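Local coordinates for protein similarities with probable monooxygenase (Photorhabdus luminescens, PDB 4HB9) that binds FAD and is probably a flavin-dependent monooxygenase of the aromatic-ring hydroxylase type, at residues P296-W308 with G317-S329. Residues are numbered along the deposited sequence; the frame is centred on the assembly and turned at random.
Sequences PLHLRSMPHLLPW and GDAIHNMTPMTGS. With FAD (flavin-adenine dinucleotide), chain B.
Ile320 meets Leu305 and Trp308 in the apolar centre of this contact. Its CG1 lies 4.0 Å from Leu305 CD1, and its CD1 reaches past Leu305 CD2 to stand 4.2 Å from Trp308 CH2, approaching the indole obliquely. With CG1 anti to the backbone N (chi1 -169°), the branch extends from the short helix 318-321 to the 296-308 chain. The Trp308 indole is tied down from outside: NE1 hydrogen-bonds Glu363, and Arg367 makes a cation-pi contact with the ring, both from helix 355-386. Next along, the selenomethionine Met302 packs on Met323, CB 4.2 Å from Met323 CG; the placing of its tip, modelled in two conformations, is doubtful. The carbonyl O of Ile320, buried here, has no polar partner. On strand 295-301, Leu299 CD2 makes a loose contact, 4.4 Å, with SE of the poorly ordered selenomethionine Met326.

This is the seam between the two halves of an FAD-dependent aromatic hydroxylase-like fold: 295-301 is an edge strand of the mixed sheet, whereas 317-329 follows the last strand of the parallel nucleotide-binding sheet, and it illustrates how one such loop can serve the cofactor on one side and the neighbouring sheet on the other.

At the polar edge Thr324 turns OG1 to the strand backbone, accepting the N-H of Arg300 at 2.7 Å (158°), while its methyl CG2 packs against the strand at His298. Asp318 holds FAD through its backbone N, 2.8 Å from phosphate O2P, and accepts a bond from ribityl O3' at OD2. Asn322 ND2 donates to Asp318 OD1 from above the carboxylate plane, which should steady that carboxylate.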
loop_
_atom_site.group_PDB
_atom_site.type_symbol
_atom_site.label_atom_id
_atom_site.label_comp_id
_atom_site.label_asym_id
_atom_site.label_seq_id
_atom_site.Cartn_x
_atom_site.Cartn_y
_atom_site.Cartn_z
ATOM N N PRO A 296 1.975 -13.468 -7.679
ATOM C CA PRO A 296 3.001 -14.014 -6.799
ATOM C C PRO A 296 3.951 -12.921 -6.324
ATOM O O PRO A 296 4.315 -12.040 -7.111
ATOM C CB PRO A 296 3.739 -14.986 -7.715
ATOM C CG PRO A 296 3.636 -14.348 -9.068
ATOM C CD PRO A 296 2.396 -13.504 -9.093
ATOM N N LEU A 297 4.392 -13.004 -5.073
ATOM C CA LEU A 297 5.249 -11.977 -4.474
ATOM C C LEU A 297 6.246 -12.604 -3.517
ATOM O O LEU A 297 5.870 -13.425 -2.678
ATOM C CB LEU A 297 4.426 -10.984 -3.650
ATOM C CG LEU A 297 3.415 -10.056 -4.305
ATOM C CD1 LEU A 297 2.780 -9.217 -3.203
ATOM C CD2 LEU A 297 4.099 -9.162 -5.341
ATOM N N HIS A 298 7.501 -12.197 -3.626
ATOM C CA HIS A 298 8.528 -12.584 -2.653
ATOM C C HIS A 298 8.622 -11.477 -1.610
ATOM O O HIS A 298 8.724 -10.307 -1.960
ATOM C CB HIS A 298 9.888 -12.797 -3.342
ATOM C CG HIS A 298 9.898 -13.942 -4.297
ATOM N ND1 HIS A 298 9.522 -15.215 -3.933
ATOM C CD2 HIS A 298 10.233 -14.005 -5.611
ATOM C CE1 HIS A 298 9.623 -16.013 -4.979
ATOM N NE2 HIS A 298 10.060 -15.304 -6.006
ATOM N N LEU A 299 8.530 -11.823 -0.326
ATOM C CA LEU A 299 8.506 -10.798 0.696
ATOM C C LEU A 299 9.916 -10.362 1.007
ATOM O O LEU A 299 10.807 -11.197 1.213
ATOM C CB LEU A 299 7.821 -11.258 1.976
ATOM C CG LEU A 299 6.375 -11.728 1.810
ATOM C CD1 LEU A 299 5.792 -11.968 3.192
ATOM C CD2 LEU A 299 5.524 -10.726 1.041
ATOM N N ARG A 300 10.097 -9.049 1.010
ATOM C CA ARG A 300 11.356 -8.423 1.360
ATOM C C ARG A 300 11.106 -7.476 2.521
ATOM O O ARG A 300 9.969 -7.033 2.741
ATOM C CB ARG A 300 11.958 -7.735 0.137
ATOM C CG ARG A 300 12.346 -8.758 -0.921
ATOM C CD ARG A 300 12.918 -8.155 -2.186
ATOM N NE ARG A 300 13.110 -9.174 -3.230
ATOM C CZ ARG A 300 12.218 -9.519 -4.167
ATOM N NH1 ARG A 300 11.022 -8.936 -4.241
ATOM N NH2 ARG A 300 12.533 -10.464 -5.051
ATOM N N SER A 301 12.135 -7.234 3.323
ATOM C CA SER A 301 11.989 -6.338 4.468
ATOM C C SER A 301 13.262 -5.514 4.578
ATOM O O SER A 301 14.111 -5.584 3.702
ATOM C CB SER A 301 11.722 -7.142 5.741
ATOM O OG SER A 301 11.392 -6.329 6.846
HETATM N N MSE A 302 13.406 -4.755 5.653
HETATM C CA MSE A 302 14.605 -3.933 5.808
HETATM C C MSE A 302 15.025 -3.934 7.237
HETATM O O MSE A 302 14.226 -4.191 8.139
HETATM C CB MSE A 302 14.396 -2.510 5.301
HETATM C CG MSE A 302 13.392 -1.744 6.147
HETATM SE SE MSE A 302 13.255 0.067 5.403
HETATM C CE MSE A 302 11.526 -0.303 4.555
ATOM N N PRO A 303 16.313 -3.679 7.462
ATOM C CA PRO A 303 16.688 -3.647 8.858
ATOM C C PRO A 303 16.126 -2.408 9.566
ATOM O O PRO A 303 15.532 -1.527 8.947
ATOM C CB PRO A 303 18.216 -3.671 8.833
ATOM C CG PRO A 303 18.625 -3.326 7.447
ATOM C CD PRO A 303 17.442 -3.466 6.537
ATOM N N HIS A 304 16.304 -2.391 10.870
ATOM C CA HIS A 304 15.919 -1.280 11.729
ATOM C C HIS A 304 16.473 0.037 11.169
ATOM O O HIS A 304 17.639 0.116 10.746
ATOM C CB HIS A 304 16.454 -1.590 13.130
ATOM C CG HIS A 304 16.093 -0.593 14.183
ATOM N ND1 HIS A 304 15.017 -0.763 15.030
ATOM C CD2 HIS A 304 16.736 0.521 14.608
ATOM C CE1 HIS A 304 14.983 0.237 15.894
ATOM N NE2 HIS A 304 16.009 1.032 15.652
ATOM N N LEU A 305 15.608 1.046 11.095
ATOM C CA LEU A 305 15.997 2.354 10.560
ATOM C C LEU A 305 16.678 3.141 11.649
ATOM O O LEU A 305 16.091 3.374 12.697
ATOM C CB LEU A 305 14.786 3.151 10.082
ATOM C CG LEU A 305 14.139 2.777 8.763
ATOM C CD1 LEU A 305 12.923 3.675 8.534
ATOM C CD2 LEU A 305 15.148 2.914 7.632
ATOM N N LEU A 306 17.932 3.493 11.392
ATOM C CA LEU A 306 18.762 4.302 12.305
ATOM C C LEU A 306 18.631 5.754 11.905
ATOM O O LEU A 306 18.392 6.046 10.748
ATOM C CB LEU A 306 20.225 3.910 12.158
ATOM C CG LEU A 306 20.582 2.475 12.556
ATOM C CD1 LEU A 306 21.879 2.042 11.875
ATOM C CD2 LEU A 306 20.683 2.381 14.062
ATOM N N PRO A 307 18.817 6.678 12.853
ATOM C CA PRO A 307 18.754 8.086 12.453
ATOM C C PRO A 307 19.739 8.471 11.367
ATOM O O PRO A 307 20.822 7.877 11.228
ATOM C CB PRO A 307 19.017 8.850 13.758
ATOM C CG PRO A 307 19.526 7.849 14.728
ATOM C CD PRO A 307 18.969 6.525 14.308
ATOM N N TRP A 308 19.320 9.419 10.539
ATOM C CA TRP A 308 20.201 10.034 9.576
ATOM C C TRP A 308 20.157 11.550 9.802
ATOM O O TRP A 308 19.256 12.059 10.486
ATOM C CB TRP A 308 19.789 9.657 8.163
ATOM C CG TRP A 308 18.385 10.022 7.801
ATOM C CD1 TRP A 308 17.959 11.225 7.308
ATOM C CD2 TRP A 308 17.231 9.179 7.872
ATOM N NE1 TRP A 308 16.602 11.187 7.072
ATOM C CE2 TRP A 308 16.125 9.950 7.422
ATOM C CE3 TRP A 308 17.009 7.854 8.298
ATOM C CZ2 TRP A 308 14.824 9.435 7.373
ATOM C CZ3 TRP A 308 15.702 7.329 8.234
ATOM C CH2 TRP A 308 14.630 8.129 7.782
ATOM N N GLY A 317 6.010 7.202 2.962
ATOM C CA GLY A 317 5.362 6.028 2.403
ATOM C C GLY A 317 6.301 4.860 2.205
ATOM O O GLY A 317 7.258 4.685 2.972
ATOM N N ASP A 318 6.006 4.057 1.176
ATOM C CA ASP A 318 6.795 2.871 0.819
ATOM C C ASP A 318 8.258 3.181 0.494
ATOM O O ASP A 318 9.124 2.334 0.731
ATOM C CB ASP A 318 6.149 2.102 -0.335
ATOM C CG ASP A 318 4.894 1.302 0.100
ATOM O OD1 ASP A 318 4.581 1.261 1.306
ATOM O OD2 ASP A 318 4.222 0.711 -0.778
ATOM N N ALA A 319 8.535 4.386 0.001
ATOM C CA ALA A 319 9.907 4.853 -0.210
ATOM C C ALA A 319 10.812 4.599 0.985
ATOM O O ALA A 319 12.011 4.352 0.814
ATOM C CB ALA A 319 9.931 6.333 -0.581
ATOM N N ILE A 320 10.247 4.653 2.185
ATOM C CA ILE A 320 11.017 4.466 3.399
ATOM C C ILE A 320 10.465 3.363 4.328
ATOM O O ILE A 320 11.180 2.935 5.233
ATOM C CB ILE A 320 11.187 5.843 4.113
ATOM C CG1 ILE A 320 12.206 5.764 5.249
ATOM C CG2 ILE A 320 9.865 6.370 4.621
ATOM C CD1 ILE A 320 13.611 5.417 4.807
ATOM N N HIS A 321 9.245 2.871 4.067
ATOM C CA HIS A 321 8.537 1.884 4.915
ATOM C C HIS A 321 8.450 0.455 4.433
ATOM O O HIS A 321 8.319 -0.455 5.252
ATOM C CB HIS A 321 7.048 2.249 5.017
ATOM C CG HIS A 321 6.789 3.406 5.882
ATOM N ND1 HIS A 321 7.242 3.458 7.175
ATOM C CD2 HIS A 321 6.164 4.576 5.646
ATOM C CE1 HIS A 321 6.885 4.611 7.709
ATOM N NE2 HIS A 321 6.251 5.312 6.792
ATOM N N ASN A 322 8.382 0.256 3.126
ATOM C CA ASN A 322 8.005 -1.062 2.592
ATOM C C ASN A 322 8.772 -1.366 1.357
ATOM O O ASN A 322 8.535 -0.750 0.328
ATOM C CB ASN A 322 6.513 -1.117 2.229
ATOM C CG ASN A 322 5.653 -1.675 3.337
ATOM O OD1 ASN A 322 5.998 -2.676 3.954
ATOM N ND2 ASN A 322 4.515 -1.030 3.593
HETATM N N MSE A 323 9.675 -2.334 1.459
HETATM C CA MSE A 323 10.461 -2.806 0.314
HETATM C C MSE A 323 9.644 -3.705 -0.591
HETATM O O MSE A 323 10.015 -3.904 -1.751
HETATM C CB MSE A 323 11.728 -3.529 0.802
HETATM C CG MSE A 323 12.705 -2.561 1.471
HETATM SE SE MSE A 323 13.294 -1.065 0.301
HETATM C CE MSE A 323 13.256 -1.933 -1.468
ATOM N N THR A 324 8.545 -4.261 -0.067
ATOM C CA THR A 324 7.562 -5.002 -0.874
ATOM C C THR A 324 6.217 -4.244 -0.892
ATOM O O THR A 324 5.632 -3.987 0.169
ATOM C CB THR A 324 7.300 -6.443 -0.331
ATOM O OG1 THR A 324 8.496 -7.015 0.204
ATOM C CG2 THR A 324 6.759 -7.364 -1.440
ATOM N N PRO A 325 5.726 -3.870 -2.091
ATOM C CA PRO A 325 4.323 -3.423 -2.149
ATOM C C PRO A 325 3.403 -4.637 -1.962
ATOM O O PRO A 325 3.285 -5.461 -2.871
ATOM C CB PRO A 325 4.195 -2.818 -3.553
ATOM C CG PRO A 325 5.286 -3.450 -4.360
ATOM C CD PRO A 325 6.392 -3.825 -3.410
HETATM N N MSE A 326 2.778 -4.748 -0.788
HETATM C CA MSE A 326 2.197 -6.019 -0.331
HETATM C C MSE A 326 0.935 -5.900 0.485
HETATM O O MSE A 326 0.425 -4.801 0.706
HETATM C CB MSE A 326 3.277 -6.669 0.542
HETATM C CG MSE A 326 3.523 -5.906 1.850
HETATM SE SE MSE A 326 4.699 -6.946 3.043
HETATM C CE MSE A 326 4.430 -5.878 4.677
ATOM N N THR A 327 0.435 -7.056 0.936
ATOM C CA THR A 327 -0.633 -7.126 1.939
ATOM C C THR A 327 -0.047 -6.554 3.194
ATOM O O THR A 327 1.034 -6.978 3.630
ATOM C CB THR A 327 -0.989 -8.571 2.372
ATOM O OG1 THR A 327 -1.287 -9.385 1.223
ATOM C CG2 THR A 327 -2.187 -8.575 3.366
ATOM N N GLY A 328 -0.775 -5.640 3.814
ATOM C CA GLY A 328 -0.300 -5.046 5.039
ATOM C C GLY A 328 -0.955 -3.711 5.216
ATOM O O GLY A 328 -2.121 -3.521 4.843
ATOM N N SER A 329 -0.191 -2.778 5.769
ATOM C CA SER A 329 -0.730 -1.500 6.145
ATOM C C SER A 329 0.048 -0.351 5.499
ATOM O O SER A 329 0.135 0.718 6.051
ATOM C CB SER A 329 -0.709 -1.387 7.660
ATOM O OG SER A 329 0.627 -1.482 8.114
HETATM P PA FAD B . 2.424 4.439 -4.157
HETATM O O1A FAD B . 0.985 4.594 -3.741
HETATM O O2A FAD B . 3.006 3.232 -4.810
HETATM O O5B FAD B . 2.818 5.719 -5.034
HETATM C C5B FAD B . 4.103 5.880 -5.604
HETATM C C4B FAD B . 3.905 6.842 -6.759
HETATM O O4B FAD B . 5.195 7.294 -7.209
HETATM C C3B FAD B . 3.181 6.212 -7.966
HETATM O O3B FAD B . 2.158 7.072 -8.472
HETATM C C2B FAD B . 4.313 6.029 -8.956
HETATM O O2B FAD B . 3.935 6.049 -10.321
HETATM C C1B FAD B . 5.202 7.235 -8.617
HETATM N N9A FAD B . 6.604 7.135 -9.027
HETATM C C8A FAD B . 7.448 6.084 -8.851
HETATM N N7A FAD B . 8.702 6.385 -9.296
HETATM C C5A FAD B . 8.639 7.649 -9.769
HETATM C C6A FAD B . 9.617 8.560 -10.394
HETATM N N6A FAD B . 10.872 8.091 -10.584
HETATM N N1A FAD B . 9.200 9.786 -10.773
HETATM C C2A FAD B . 7.933 10.202 -10.546
HETATM N N3A FAD B . 6.983 9.431 -9.979
HETATM C C4A FAD B . 7.284 8.154 -9.573
HETATM N N1 FAD B . -2.179 -0.975 2.332
HETATM C C2 FAD B . -3.027 -0.836 3.377
HETATM O O2 FAD B . -2.799 0.011 4.308
HETATM N N3 FAD B . -4.140 -1.589 3.447
HETATM C C4 FAD B . -4.473 -2.540 2.568
HETATM O O4 FAD B . -5.532 -3.205 2.718
HETATM C C4X FAD B . -3.580 -2.779 1.430
HETATM N N5 FAD B . -3.847 -3.716 0.476
HETATM C C5X FAD B . -2.982 -3.898 -0.548
HETATM C C6 FAD B . -3.226 -4.867 -1.515
HETATM C C7 FAD B . -2.351 -5.066 -2.585
HETATM C C7M FAD B . -2.619 -6.122 -3.640
HETATM C C8 FAD B . -1.134 -4.244 -2.690
HETATM C C8M FAD B . -0.172 -4.427 -3.844
HETATM C C9 FAD B . -0.883 -3.272 -1.726
HETATM C C9A FAD B . -1.751 -3.057 -0.656
HETATM N N10 FAD B . -1.488 -2.071 0.322
HETATM C C10 FAD B . -2.377 -1.912 1.379
HETATM C "C1'" FAD B . -0.266 -1.241 0.300
HETATM C "C2'" FAD B . -0.475 0.119 -0.362
HETATM O "O2'" FAD B . -1.104 -0.018 -1.624
HETATM C "C3'" FAD B . 0.883 0.794 -0.543
HETATM O "O3'" FAD B . 1.647 0.610 0.648
HETATM C "C4'" FAD B . 0.710 2.285 -0.794
HETATM O "O4'" FAD B . 0.351 2.455 -2.153
HETATM C "C5'" FAD B . 1.976 3.070 -0.523
HETATM O "O5'" FAD B . 1.690 4.426 -0.792
HETATM P P FAD B . 2.861 5.320 -1.441
HETATM O O1P FAD B . 2.209 6.659 -1.689
HETATM O O2P FAD B . 4.090 5.212 -0.578
HETATM O O3P FAD B . 3.302 4.649 -2.830
#